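Local coordinates for hypothetical 39.9 kDa protein (Saccharomyces cerevisiae, PDB 2GA8) that acts as an ATP-dependent kinase, probably of the P-loop type, that could take part in assembling the endoplasmic reticulum membrane, at residues C255-K258 with F259-I262; T189-S192 with N193-L196; G322-K325 with F326-D330; D248-P251 with D252-C255. All blocks are in the same frame, centred on the assembly; numbering follows the deposited sequence.

Contact 1 of 4, residues C255-K258 with F259-I262; sequences CISK and FTRI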
ATOM      1  N   CYS A 255       7.096  -5.958  -5.498  1.00 15.45           N
ATOM      2  CA  CYS A 255       7.183  -5.531  -6.881  1.00 15.56           C
ATOM      3  C   CYS A 255       5.827  -5.617  -7.556  1.00 13.67           C
ATOM      4  O   CYS A 255       5.160  -6.652  -7.505  1.00 13.82           O
ATOM      5  CB  CYS A 255       8.158  -6.396  -7.677  1.00 17.31           C
ATOM      6  SG  CYS A 255       8.138  -5.966  -9.444  1.00 21.93           S
ATOM      7  N   ILE A 256       5.421  -4.517  -8.176  1.00 12.61           N
ATOM      8  CA  ILE A 256       4.169  -4.471  -8.911  1.00 13.02           C
ATOM      9  C   ILE A 256       4.623  -4.384 -10.361  1.00 12.72           C
ATOM     10  O   ILE A 256       5.163  -3.362 -10.786  1.00 13.58           O
ATOM     11  CB  ILE A 256       3.345  -3.222  -8.547  1.00 12.00           C
ATOM     12  CG1 ILE A 256       2.961  -3.276  -7.069  1.00 12.46           C
ATOM     13  CG2 ILE A 256       2.102  -3.141  -9.418  1.00 12.11           C
ATOM     14  CD1 ILE A 256       2.330  -2.000  -6.556  1.00 13.42           C
ATOM     15  N   SER A 257       4.414  -5.461 -11.113  1.00 12.08           N
ATOM     16  CA  SER A 257       4.845  -5.515 -12.510  1.00 12.48           C
ATOM     17  C   SER A 257       3.694  -5.451 -13.502  1.00 12.70           C
ATOM     18  O   SER A 257       2.532  -5.303 -13.122  1.00 11.29           O
ATOM     19  CB  SER A 257       5.615  -6.812 -12.767  1.00 14.01           C
ATOM     20  OG  SER A 257       4.717  -7.914 -12.786  1.00 14.21           O
ATOM     21  N   LYS A 258       4.029  -5.585 -14.783  1.00 12.95           N
ATOM     22  CA  LYS A 258       3.017  -5.570 -15.831  1.00 13.86           C
ATOM     23  C   LYS A 258       2.031  -6.719 -15.610  1.00 14.57           C
ATOM     24  O   LYS A 258       0.897  -6.670 -16.079  1.00 15.39           O
ATOM     25  CB  LYS A 258       3.666  -5.717 -17.213  1.00 14.65           C
ATOM     26  CG  LYS A 258       4.431  -7.031 -17.409  1.00 15.85           C
ATOM     27  CD  LYS A 258       4.939  -7.196 -18.845  1.00 17.36           C
ATOM     28  CE  LYS A 258       5.966  -6.129 -19.212  1.00 16.10           C
ATOM     29  NZ  LYS A 258       7.196  -6.205 -18.376  1.00 17.40           N
ATOM     30  N   PHE A 259       2.457  -7.749 -14.886  1.00 13.85           N
ATOM     31  CA  PHE A 259       1.582  -8.895 -14.643  1.00 14.05           C
ATOM     32  C   PHE A 259       0.610  -8.677 -13.499  1.00 12.83           C
ATOM     33  O   PHE A 259      -0.377  -9.399 -13.374  1.00 12.82           O
ATOM     34  CB  PHE A 259       2.419 -10.150 -14.392  1.00 14.38           C
ATOM     35  CG  PHE A 259       3.244 -10.556 -15.573  1.00 17.72           C
ATOM     36  CD1 PHE A 259       2.633 -10.999 -16.740  1.00 17.21           C
ATOM     37  CD2 PHE A 259       4.629 -10.443 -15.541  1.00 18.50           C
ATOM     38  CE1 PHE A 259       3.389 -11.320 -17.864  1.00 19.68           C
ATOM     39  CE2 PHE A 259       5.393 -10.760 -16.656  1.00 19.61           C
ATOM     40  CZ  PHE A 259       4.770 -11.199 -17.821  1.00 19.42           C
ATOM     41  N   THR A 260       0.885  -7.678 -12.668  1.00 13.32           N
ATOM     42  CA  THR A 260       0.013  -7.377 -11.540  1.00 11.87           C
ATOM     43  C   THR A 260      -1.236  -6.648 -12.034  1.00 12.00           C
ATOM     44  O   THR A 260      -1.167  -5.482 -12.427  1.00 13.01           O
ATOM     45  CB  THR A 260       0.725  -6.485 -10.512  1.00 12.04           C
ATOM     46  OG1 THR A 260       2.015  -7.038 -10.205  1.00 10.73           O
ATOM     47  CG2 THR A 260      -0.099  -6.398  -9.241  1.00 10.26           C
ATOM     48  N   ARG A 261      -2.375  -7.335 -12.004  1.00  8.99           N
ATOM     49  CA  ARG A 261      -3.628  -6.745 -12.461  1.00  9.65           C
ATOM     50  C   ARG A 261      -4.571  -6.440 -11.296  1.00  9.04           C
ATOM     51  O   ARG A 261      -5.639  -5.861 -11.479  1.00 10.01           O
ATOM     52  CB  ARG A 261      -4.303  -7.688 -13.461  1.00 12.02           C
ATOM     53  CG  ARG A 261      -3.397  -8.093 -14.621  1.00 11.98           C
ATOM     54  CD  ARG A 261      -3.007  -6.898 -15.500  1.00 11.95           C
ATOM     55  NE  ARG A 261      -4.085  -6.494 -16.403  1.00 12.98           N
ATOM     56  CZ  ARG A 261      -4.403  -7.134 -17.528  1.00 13.23           C
ATOM     57  NH1 ARG A 261      -3.716  -8.208 -17.904  1.00 12.65           N
ATOM     58  NH2 ARG A 261      -5.426  -6.718 -18.265  1.00 15.62           N
ATOM     59  N   ILE A 262      -4.160  -6.850 -10.101  1.00 10.52           N
ATOM     60  CA  ILE A 262      -4.930  -6.629  -8.886  1.00 11.42           C
ATOM     61  C   ILE A 262      -3.943  -6.187  -7.811  1.00 11.80           C
ATOM     62  O   ILE A 262      -2.964  -6.880  -7.537  1.00 10.08           O
ATOM     63  CB  ILE A 262      -5.636  -7.929  -8.429  1.00 11.46           C
ATOM     64  CG1 ILE A 262      -6.713  -8.316  -9.441  1.00 11.92           C
ATOM     65  CG2 ILE A 262      -6.243  -7.747  -7.045  1.00 11.51           C
ATOM     66  CD1 ILE A 262      -7.243  -9.715  -9.256  1.00 15.95           C
TER

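Contact 2 of 4, residues T189-S192 with N193-L196; sequences TFDS and NNFL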
ATOM      1  N   THR A 189       3.264   9.859  11.354  1.00 14.22           N
ATOM      2  CA  THR A 189       4.556   9.172  11.384  1.00 14.27           C
ATOM      3  C   THR A 189       4.794   8.295  10.154  1.00 13.16           C
ATOM      4  O   THR A 189       5.625   7.391  10.179  1.00 12.84           O
ATOM      5  CB  THR A 189       4.732   8.309  12.670  1.00 14.88           C
ATOM      6  OG1 THR A 189       3.691   7.333  12.755  1.00 18.67           O
ATOM      7  CG2 THR A 189       4.711   9.192  13.907  1.00 18.46           C
ATOM      8  N   PHE A 190       4.065   8.584   9.079  1.00 12.26           N
ATOM      9  CA  PHE A 190       4.190   7.856   7.811  1.00 12.90           C
ATOM     10  C   PHE A 190       4.423   8.892   6.720  1.00 14.52           C
ATOM     11  O   PHE A 190       3.945  10.027   6.828  1.00 13.40           O
ATOM     12  CB  PHE A 190       2.894   7.122   7.461  1.00 14.98           C
ATOM     13  CG  PHE A 190       2.618   5.916   8.298  1.00 16.26           C
ATOM     14  CD1 PHE A 190       3.009   4.652   7.868  1.00 15.97           C
ATOM     15  CD2 PHE A 190       1.931   6.036   9.503  1.00 17.33           C
ATOM     16  CE1 PHE A 190       2.713   3.523   8.622  1.00 17.68           C
ATOM     17  CE2 PHE A 190       1.630   4.914  10.266  1.00 17.56           C
ATOM     18  CZ  PHE A 190       2.018   3.653   9.827  1.00 17.76           C
ATOM     19  N   ASP A 191       5.151   8.512   5.675  1.00 12.67           N
ATOM     20  CA  ASP A 191       5.373   9.432   4.565  1.00 12.97           C
ATOM     21  C   ASP A 191       4.093   9.375   3.720  1.00 11.93           C
ATOM     22  O   ASP A 191       4.034   8.684   2.698  1.00 11.00           O
ATOM     23  CB  ASP A 191       6.575   8.992   3.718  1.00 10.83           C
ATOM     24  CG  ASP A 191       6.972  10.034   2.690  1.00 11.35           C
ATOM     25  OD1 ASP A 191       6.144  10.915   2.378  1.00 10.68           O
ATOM     26  OD2 ASP A 191       8.107   9.972   2.184  1.00 12.08           O
ATOM     27  N   SER A 192       3.062  10.090   4.163  1.00 11.74           N
ATOM     28  CA  SER A 192       1.789  10.112   3.450  1.00 11.29           C
ATOM     29  C   SER A 192       1.947  10.704   2.055  1.00 10.19           C
ATOM     30  O   SER A 192       1.197  10.349   1.139  1.00 11.41           O
ATOM     31  CB  SER A 192       0.748  10.923   4.232  1.00 11.01           C
ATOM     32  OG  SER A 192       1.159  12.267   4.372  1.00 12.50           O
ATOM     33  N   ASN A 193       2.918  11.607   1.906  1.00  9.63           N
ATOM     34  CA  ASN A 193       3.210  12.264   0.632  1.00 12.94           C
ATOM     35  C   ASN A 193       3.550  11.222  -0.435  1.00 11.88           C
ATOM     36  O   ASN A 193       2.979  11.213  -1.530  1.00 12.60           O
ATOM     37  CB  ASN A 193       4.435  13.194   0.754  1.00 12.16           C
ATOM     38  CG  ASN A 193       4.358  14.153   1.940  1.00 15.80           C
ATOM     39  OD1 ASN A 193       3.811  13.830   2.987  1.00 15.87           O
ATOM     40  ND2 ASN A 193       4.952  15.334   1.780  1.00 13.50           N
ATOM     41  N   ASN A 194       4.504  10.355  -0.112  1.00 13.04           N
ATOM     42  CA  ASN A 194       4.931   9.342  -1.065  1.00 11.46           C
ATOM     43  C   ASN A 194       3.923   8.211  -1.233  1.00 11.61           C
ATOM     44  O   ASN A 194       3.871   7.586  -2.291  1.00 12.18           O
ATOM     45  CB  ASN A 194       6.312   8.784  -0.690  1.00 11.57           C
ATOM     46  CG  ASN A 194       7.233   8.661  -1.893  1.00 13.52           C
ATOM     47  OD1 ASN A 194       8.128   7.813  -1.930  1.00 13.22           O
ATOM     48  ND2 ASN A 194       7.022   9.516  -2.883  1.00  9.10           N
ATOM     49  N   PHE A 195       3.124   7.931  -0.207  1.00  9.86           N
ATOM     50  CA  PHE A 195       2.130   6.879  -0.358  1.00 10.35           C
ATOM     51  C   PHE A 195       1.083   7.385  -1.351  1.00 10.86           C
ATOM     52  O   PHE A 195       0.623   6.655  -2.226  1.00  9.76           O
ATOM     53  CB  PHE A 195       1.453   6.541   0.966  1.00 11.35           C
ATOM     54  CG  PHE A 195       0.598   5.314   0.885  1.00 13.43           C
ATOM     55  CD1 PHE A 195       1.166   4.052   1.015  1.00 14.03           C
ATOM     56  CD2 PHE A 195      -0.753   5.410   0.573  1.00 15.50           C
ATOM     57  CE1 PHE A 195       0.401   2.900   0.831  1.00 14.62           C
ATOM     58  CE2 PHE A 195      -1.525   4.264   0.384  1.00 15.43           C
ATOM     59  CZ  PHE A 195      -0.947   3.012   0.512  1.00 15.11           C
ATOM     60  N   LEU A 196       0.700   8.648  -1.203  1.00 12.91           N
ATOM     61  CA  LEU A 196      -0.263   9.236  -2.120  1.00 11.57           C
ATOM     62  C   LEU A 196       0.338   9.188  -3.524  1.00 12.09           C
ATOM     63  O   LEU A 196      -0.363   8.917  -4.499  1.00 12.59           O
ATOM     64  CB  LEU A 196      -0.562  10.687  -1.728  1.00 14.06           C
ATOM     65  CG  LEU A 196      -1.464  11.465  -2.693  1.00 15.12           C
ATOM     66  CD1 LEU A 196      -2.800  10.739  -2.841  1.00 15.65           C
ATOM     67  CD2 LEU A 196      -1.678  12.887  -2.163  1.00 17.98           C
TER

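Contact 3 of 4, residues G322-K325 with F326-D330; sequences GREK and FRSND. With SO4 (sulfate ion), chain H.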
ATOM      1  N   GLY A 322      -0.624  -4.126  28.833  1.00 16.28           N
ATOM      2  CA  GLY A 322      -0.877  -4.074  27.403  1.00 16.83           C
ATOM      3  C   GLY A 322      -2.328  -3.719  27.114  1.00 17.48           C
ATOM      4  O   GLY A 322      -2.615  -2.945  26.198  1.00 16.24           O
ATOM      5  N   ARG A 323      -3.249  -4.295  27.885  1.00 16.42           N
ATOM      6  CA  ARG A 323      -4.673  -4.019  27.709  1.00 18.90           C
ATOM      7  C   ARG A 323      -4.946  -2.551  28.034  1.00 20.30           C
ATOM      8  O   ARG A 323      -5.747  -1.891  27.364  1.00 20.03           O
ATOM      9  CB  ARG A 323      -5.516  -4.914  28.630  1.00 21.30           C
ATOM     10  CG  ARG A 323      -5.472  -6.409  28.310  1.00 24.24           C
ATOM     11  CD  ARG A 323      -6.256  -7.217  29.354  1.00 27.74           C
ATOM     12  NE  ARG A 323      -6.199  -8.663  29.128  1.00 28.51           N
ATOM     13  CZ  ARG A 323      -6.830  -9.297  28.142  1.00 32.33           C
ATOM     14  NH1 ARG A 323      -7.575  -8.617  27.280  1.00 32.29           N
ATOM     15  NH2 ARG A 323      -6.717 -10.614  28.015  1.00 33.42           N
ATOM     16  N   GLU A 324      -4.275  -2.044  29.063  1.00 20.31           N
ATOM     17  CA  GLU A 324      -4.442  -0.654  29.474  1.00 24.53           C
ATOM     18  C   GLU A 324      -4.002   0.297  28.370  1.00 23.36           C
ATOM     19  O   GLU A 324      -4.678   1.284  28.091  1.00 23.14           O
ATOM     20  CB  GLU A 324      -3.640  -0.370  30.745  1.00 27.04           C
ATOM     21  CG  GLU A 324      -3.580   1.107  31.132  1.00 33.52           C
ATOM     22  CD  GLU A 324      -4.950   1.707  31.395  1.00 36.95           C
ATOM     23  OE1 GLU A 324      -5.626   1.258  32.346  1.00 40.91           O
ATOM     24  OE2 GLU A 324      -5.354   2.631  30.653  1.00 38.33           O
ATOM     25  N   LYS A 325      -2.862   0.004  27.750  1.00 22.06           N
ATOM     26  CA  LYS A 325      -2.355   0.844  26.670  1.00 22.66           C
ATOM     27  C   LYS A 325      -3.343   0.837  25.509  1.00 20.26           C
ATOM     28  O   LYS A 325      -3.563   1.859  24.860  1.00 20.49           O
ATOM     29  CB  LYS A 325      -0.989   0.343  26.192  1.00 23.77           C
ATOM     30  CG  LYS A 325      -0.424   1.155  25.037  1.00 30.15           C
ATOM     31  CD  LYS A 325       0.960   0.695  24.627  1.00 32.85           C
ATOM     32  CE  LYS A 325       1.469   1.509  23.444  1.00 33.99           C
ATOM     33  NZ  LYS A 325       2.834   1.092  23.022  1.00 37.27           N
ATOM     34  N   PHE A 326      -3.930  -0.323  25.248  1.00 18.24           N
ATOM     35  CA  PHE A 326      -4.899  -0.466  24.171  1.00 17.76           C
ATOM     36  C   PHE A 326      -6.121   0.407  24.446  1.00 18.43           C
ATOM     37  O   PHE A 326      -6.569   1.158  23.585  1.00 17.52           O
ATOM     38  CB  PHE A 326      -5.338  -1.926  24.052  1.00 17.35           C
ATOM     39  CG  PHE A 326      -6.322  -2.181  22.945  1.00 16.45           C
ATOM     40  CD1 PHE A 326      -5.887  -2.354  21.633  1.00 16.95           C
ATOM     41  CD2 PHE A 326      -7.687  -2.271  23.218  1.00 16.12           C
ATOM     42  CE1 PHE A 326      -6.791  -2.617  20.615  1.00 16.24           C
ATOM     43  CE2 PHE A 326      -8.601  -2.532  22.207  1.00 16.83           C
ATOM     44  CZ  PHE A 326      -8.155  -2.708  20.901  1.00 16.97           C
ATOM     45  N   ARG A 327      -6.657   0.301  25.658  1.00 19.30           N
ATOM     46  CA  ARG A 327      -7.842   1.066  26.028  1.00 20.99           C
ATOM     47  C   ARG A 327      -7.649   2.579  26.026  1.00 22.84           C
ATOM     48  O   ARG A 327      -8.559   3.318  25.643  1.00 23.41           O
ATOM     49  CB  ARG A 327      -8.340   0.631  27.409  1.00 24.50           C
ATOM     50  CG  ARG A 327      -8.735  -0.834  27.505  1.00 25.99           C
ATOM     51  CD  ARG A 327      -9.465  -1.096  28.816  1.00 31.00           C
ATOM     52  NE  ARG A 327      -8.676  -0.698  29.981  1.00 33.90           N
ATOM     53  CZ  ARG A 327      -7.964  -1.540  30.726  1.00 34.93           C
ATOM     54  NH1 ARG A 327      -7.941  -2.833  30.431  1.00 35.38           N
ATOM     55  NH2 ARG A 327      -7.277  -1.087  31.766  1.00 33.70           N
ATOM     56  N   SER A 328      -6.475   3.039  26.448  1.00 22.42           N
ATOM     57  CA  SER A 328      -6.206   4.472  26.525  1.00 24.34           C
ATOM     58  C   SER A 328      -5.653   5.124  25.260  1.00 24.24           C
ATOM     59  O   SER A 328      -5.675   6.347  25.141  1.00 23.23           O
ATOM     60  CB  SER A 328      -5.256   4.763  27.688  1.00 25.70           C
ATOM     61  OG  SER A 328      -3.991   4.166  27.483  1.00 28.85           O
ATOM     62  N   ASN A 329      -5.157   4.319  24.324  1.00 21.60           N
ATOM     63  CA  ASN A 329      -4.594   4.860  23.088  1.00 19.98           C
ATOM     64  C   ASN A 329      -5.554   4.684  21.913  1.00 18.40           C
ATOM     65  O   ASN A 329      -5.721   3.577  21.404  1.00 18.11           O
ATOM     66  CB  ASN A 329      -3.273   4.162  22.766  1.00 20.45           C
ATOM     67  CG  ASN A 329      -2.483   4.886  21.698  1.00 21.98           C
ATOM     68  OD1 ASN A 329      -3.053   5.517  20.807  1.00 21.85           O
ATOM     69  ND2 ASN A 329      -1.160   4.789  21.773  1.00 21.85           N
ATOM     70  N   ASP A 330      -6.170   5.775  21.467  1.00 17.20           N
ATOM     71  CA  ASP A 330      -7.119   5.680  20.364  1.00 18.41           C
ATOM     72  C   ASP A 330      -6.506   5.289  19.020  1.00 18.67           C
ATOM     73  O   ASP A 330      -7.232   4.980  18.072  1.00 18.81           O
ATOM     74  CB  ASP A 330      -7.920   6.978  20.238  1.00 20.53           C
ATOM     75  CG  ASP A 330      -8.825   7.217  21.435  1.00 23.94           C
ATOM     76  OD1 ASP A 330      -9.119   6.241  22.164  1.00 23.34           O
ATOM     77  OD2 ASP A 330      -9.253   8.371  21.643  1.00 24.60           O
TER
HETATM   78  S   SO4 H 404      -7.681  -5.446  33.205  1.00 60.05           S
HETATM   79  O1  SO4 H 404      -6.793  -4.768  34.169  1.00 59.72           O
HETATM   80  O2  SO4 H 404      -7.191  -5.207  31.834  1.00 60.76           O
HETATM   81  O3  SO4 H 404      -7.686  -6.897  33.474  1.00 60.33           O
HETATM   82  O4  SO4 H 404      -9.051  -4.915  33.338  1.00 59.19           O

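Contact 4 of 4, residues D248-P251 with D252-C255; sequences DPTP and DQYC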
ATOM      1  N   ASP A 248      12.601  -0.548  10.965  1.00 31.04           N
ATOM      2  CA  ASP A 248      12.608   0.485   9.935  1.00 27.87           C
ATOM      3  C   ASP A 248      12.208  -0.029   8.559  1.00 27.24           C
ATOM      4  O   ASP A 248      12.246  -1.231   8.289  1.00 25.81           O
ATOM      5  CB  ASP A 248      13.992   1.135   9.829  1.00 27.75           C
ATOM      6  CG  ASP A 248      14.173   2.296  10.789  1.00 28.23           C
ATOM      7  OD1 ASP A 248      13.249   3.129  10.902  1.00 25.26           O
ATOM      8  OD2 ASP A 248      15.247   2.387  11.420  1.00 30.89           O
ATOM      9  N   PRO A 249      11.816   0.888   7.664  1.00 25.86           N
ATOM     10  CA  PRO A 249      11.415   0.506   6.309  1.00 27.48           C
ATOM     11  C   PRO A 249      12.622   0.026   5.507  1.00 28.67           C
ATOM     12  O   PRO A 249      13.742   0.497   5.714  1.00 28.80           O
ATOM     13  CB  PRO A 249      10.813   1.795   5.754  1.00 25.65           C
ATOM     14  CG  PRO A 249      11.589   2.857   6.460  1.00 26.89           C
ATOM     15  CD  PRO A 249      11.648   2.337   7.873  1.00 26.94           C
ATOM     16  N   THR A 250      12.388  -0.926   4.611  1.00 29.66           N
ATOM     17  CA  THR A 250      13.442  -1.479   3.772  1.00 31.24           C
ATOM     18  C   THR A 250      12.993  -1.414   2.310  1.00 31.19           C
ATOM     19  O   THR A 250      11.812  -1.576   2.005  1.00 28.78           O
ATOM     20  CB  THR A 250      13.764  -2.936   4.176  1.00 32.90           C
ATOM     21  OG1 THR A 250      14.799  -3.452   3.330  1.00 35.18           O
ATOM     22  CG2 THR A 250      12.529  -3.809   4.070  1.00 31.89           C
ATOM     23  N   PRO A 251      13.937  -1.175   1.389  1.00 31.45           N
ATOM     24  CA  PRO A 251      13.691  -1.068  -0.052  1.00 30.40           C
ATOM     25  C   PRO A 251      13.180  -2.280  -0.822  1.00 30.17           C
ATOM     26  O   PRO A 251      13.397  -3.433  -0.444  1.00 27.92           O
ATOM     27  CB  PRO A 251      15.036  -0.588  -0.589  1.00 31.26           C
ATOM     28  CG  PRO A 251      16.000  -1.270   0.320  1.00 32.13           C
ATOM     29  CD  PRO A 251      15.376  -1.027   1.677  1.00 31.75           C
ATOM     30  N   ASP A 252      12.495  -1.971  -1.919  1.00 29.37           N
ATOM     31  CA  ASP A 252      11.935  -2.941  -2.854  1.00 29.39           C
ATOM     32  C   ASP A 252      11.487  -4.290  -2.300  1.00 28.61           C
ATOM     33  O   ASP A 252      11.961  -5.334  -2.750  1.00 29.82           O
ATOM     34  CB  ASP A 252      12.943  -3.177  -3.980  1.00 31.81           C
ATOM     35  CG  ASP A 252      13.663  -1.909  -4.385  1.00 32.14           C
ATOM     36  OD1 ASP A 252      12.998  -0.859  -4.516  1.00 34.68           O
ATOM     37  OD2 ASP A 252      14.897  -1.962  -4.577  1.00 34.50           O
ATOM     38  N   GLN A 253      10.562  -4.278  -1.349  1.00 24.16           N
ATOM     39  CA  GLN A 253      10.069  -5.523  -0.768  1.00 23.98           C
ATOM     40  C   GLN A 253       8.900  -6.079  -1.562  1.00 22.69           C
ATOM     41  O   GLN A 253       8.609  -7.276  -1.509  1.00 22.87           O
ATOM     42  CB  GLN A 253       9.648  -5.298   0.685  1.00 25.80           C
ATOM     43  CG  GLN A 253      10.810  -4.965   1.591  1.00 30.57           C
ATOM     44  CD  GLN A 253      11.776  -6.126   1.741  1.00 32.01           C
ATOM     45  OE1 GLN A 253      12.973  -5.931   1.942  1.00 36.53           O
ATOM     46  NE2 GLN A 253      11.254  -7.344   1.656  1.00 34.74           N
ATOM     47  N   TYR A 254       8.226  -5.208  -2.304  1.00 19.65           N
ATOM     48  CA  TYR A 254       7.092  -5.633  -3.102  1.00 18.42           C
ATOM     49  C   TYR A 254       7.229  -5.082  -4.510  1.00 18.14           C
ATOM     50  O   TYR A 254       7.475  -3.894  -4.698  1.00 19.28           O
ATOM     51  CB  TYR A 254       5.791  -5.138  -2.468  1.00 19.10           C
ATOM     52  CG  TYR A 254       5.654  -5.529  -1.015  1.00 22.58           C
ATOM     53  CD1 TYR A 254       5.191  -6.792  -0.652  1.00 23.67           C
ATOM     54  CD2 TYR A 254       6.032  -4.647  -0.001  1.00 20.54           C
ATOM     55  CE1 TYR A 254       5.108  -7.169   0.688  1.00 25.14           C
ATOM     56  CE2 TYR A 254       5.957  -5.012   1.332  1.00 22.68           C
ATOM     57  CZ  TYR A 254       5.495  -6.273   1.672  1.00 24.36           C
ATOM     58  OH  TYR A 254       5.425  -6.635   2.997  1.00 26.29           O
ATOM     59  N   CYS A 255       7.096  -5.958  -5.498  1.00 15.45           N
ATOM     60  CA  CYS A 255       7.183  -5.531  -6.881  1.00 15.56           C
ATOM     61  C   CYS A 255       5.827  -5.617  -7.556  1.00 13.67           C
ATOM     62  O   CYS A 255       5.160  -6.652  -7.505  1.00 13.82           O
ATOM     63  CB  CYS A 255       8.158  -6.396  -7.677  1.00 17.31           C
ATOM     64  SG  CYS A 255       8.138  -5.966  -9.444  1.00 21.93           S
TER

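Contact 1 of 4, residues C255-K258 with F259-I262
S257 and T260 close a type I beta turn, in which T260 N donates to S257 O at 2.9 Å. The turn follows the end of strand 248-256, an outermost strand of the mixed sheet, and sends the chain toward strand 262-267 of the central parallel sheet. An ST turn is built into its first half: S257 OG accepts from F259 N at 3.1 Å. The OG can reach that N-H because it stands between the backbone N and the carbonyl carbon (chi1 73°). T260 answers from the other end, its OG1 accepting from S257 N at 3.0 Å, so that S257 is gripped by three bonds, through N, O and OG. Next to these bonds, I256 and T260 cross at about a right angle, with I256 CG2 against T260 CB at 3.8 Å. K258 and F259 run side by side in the same direction, and the lysine CG sits over the centre of one ring face in a CH-pi contact. The ring also meets F230 edge to face. An alanine in place of F259 is likely to leave K258 CG without the surface it lies on and F230 without its aromatic mate. R261 leaves the turn for other partners, hydrogen-bonding Y23 O through NE and forming a cation-pi contact with the Y23 ring. At the strand end, the C255 side chain lies about 2 Å from a bound mercury ion, while its backbone O accepts from Q157 NE2.

Contact 2 of 4, residues T189-S192 with N193-L196
D191 and N194 meet at the start of helix 192-206, where the aspartate is the N-cap. Among the hydrogen bonds, the capping one runs from N194 N to D191 OD1 at 3.0 Å and is fairly straight, 163° at the hydrogen. The amide meets OD1 from above the carboxylate plane, 64° out of it. With CG anti to the backbone N (chi1 -171°), the carboxylate folds back toward the first turn, where its charge probably interacts favourably with the helix N terminus. The helical backbone bonds begin at once: F195 N binds D191 O at 3.1 Å, and L196 N binds S192 O at 2.9 Å. Ahead of them D191 is the centre of an inverse gamma turn, with a weak bond from S192 N to F190 O.

The carboxylate also packs against the first turn. N193 CB is 3.3 Å from D191 OD1, while D191 OD2 lies 3.6 Å from N194 CB. The buried polar ends find partners in other parts of the fold: D191 OD2 accepts from G128 N, S192 OG bonds E275 OE1, and N193 OD1 bonds R127 NH1. Replacing D191 by an alanine would probably leave the amides of N194 and G128 without their shared carboxylate and weaken the tie between the helix start and the G128 loop.

The helix end is thus wedged between the loop after strand 123-125 and helix 275-285, against which F190 and S192 touch W277 and F195 touches I280; the F195 ring also meets F164 edge to face, beyond strand 156-160.

Contact 3 of 4, residues G322-K325 with F326-D330
R327 lays its guanidinium across the preceding turn of the helix, with one face over E324 CA, which lies 3.7 Å from its plane, and over R323 O near the rim. A bend at chi3 (-56°) swings the group back along the helix, and its two terminal nitrogens then take different partners. NH2 is 2.9 Å from E324 OE1 in a salt bridge whose hydrogen bond is weak, bent to 129°. The carboxylate stands almost perpendicular to the guanidinium, the planes 86° apart. NH1 donates at 2.9 Å to O2 of a sulfate ion, probably from the crystallisation liquor, the oxygen lying at the edge of the guanidinium and in its plane. R323 contributes to the same anion with its aliphatic portion, CD coming 3.3 Å from sulfate O2. Its extended chain carries the charged end onward to E303, where NH1 makes a salt bridge.

These residues form the last turns of helix 319-328, which packs against helix 299-312 of this P-loop kinase. F326 supplies the buried side: its ring meets Y299 edge to face and touches E303 and V306, about 6 Å from the P33 side chain of the probable ATP-binding loop. On the solvent-facing side, E324 OE2 approaches S328 CB at 3.7 Å, and S328 N donates to E324 O at 3.0 Å. The final helical bond runs from N329 N to K325 O at 3.0 Å. N329 is the first residue to leave helical geometry, and its OD1 turns forward to accept from L331 N.

Contact 4 of 4, residues D248-P251 with D252-C255
T250 and Q253 face each other across a kink in strand 248-256, where the chain turns corners at P251 and D252 and D252 adopts a left-handed backbone conformation (phi 31°). Just beyond, Q253 and Y254 both lie opposite V239 of strand 237-243 in a classic beta bulge, so the second strand of this beta hairpin is broken by an extra residue. P251 brings no backbone N-H to the corner, and although its O comes within 3.1 Å of Q253 N, the angle is too poor for a hydrogen bond. No backbone hydrogen bond joins the two segments across the corner, and the side-chain bond that does so is weak.

The T250 and Q253 side chains cross at about a right angle. A bend at chi2 (-66°) folds the glutamine back over the corner, so that its amide end reaches the threonine. T250 OG1 donates weakly to Q253 OE1 at 3.4 Å. T250 CG2 lies nearer still, 3.0 Å from the same oxygen and 3.2 Å from Q253 CG, contacts short enough to make the exact placing of this surface glutamine doubtful. The D252 side chain touches F238 of the neighbouring strand. After the corner the Y254 side chain touches I158 and P160 of strand 156-160, an outermost strand of the parallel sheet. The D252 carboxylate looks to another part of the chain: its OD2 is hydrogen-bonded to the hydroxyl of the modified cysteine at position 121.

Overall arrangement
From the N terminus, contact 2 comes first, starting helix 192-206 where it is wedged beside helix 275-285. The chain then runs through the hairpin of strands 237-243 and 248-256, and contact 4 marks the kink in its second strand. Contact 1 begins where contact 4 ends, the two sharing C255 with centres 16 Å apart, and hands the chain over to strand 262-267 of the central parallel sheet. Contact 3 closes the series at the end of helix 319-328, its centre 38 Å from that of contact 1, on the opposite side of the chain's centre. Each is local and none encloses another; the overlap at C255 is their sole meeting point.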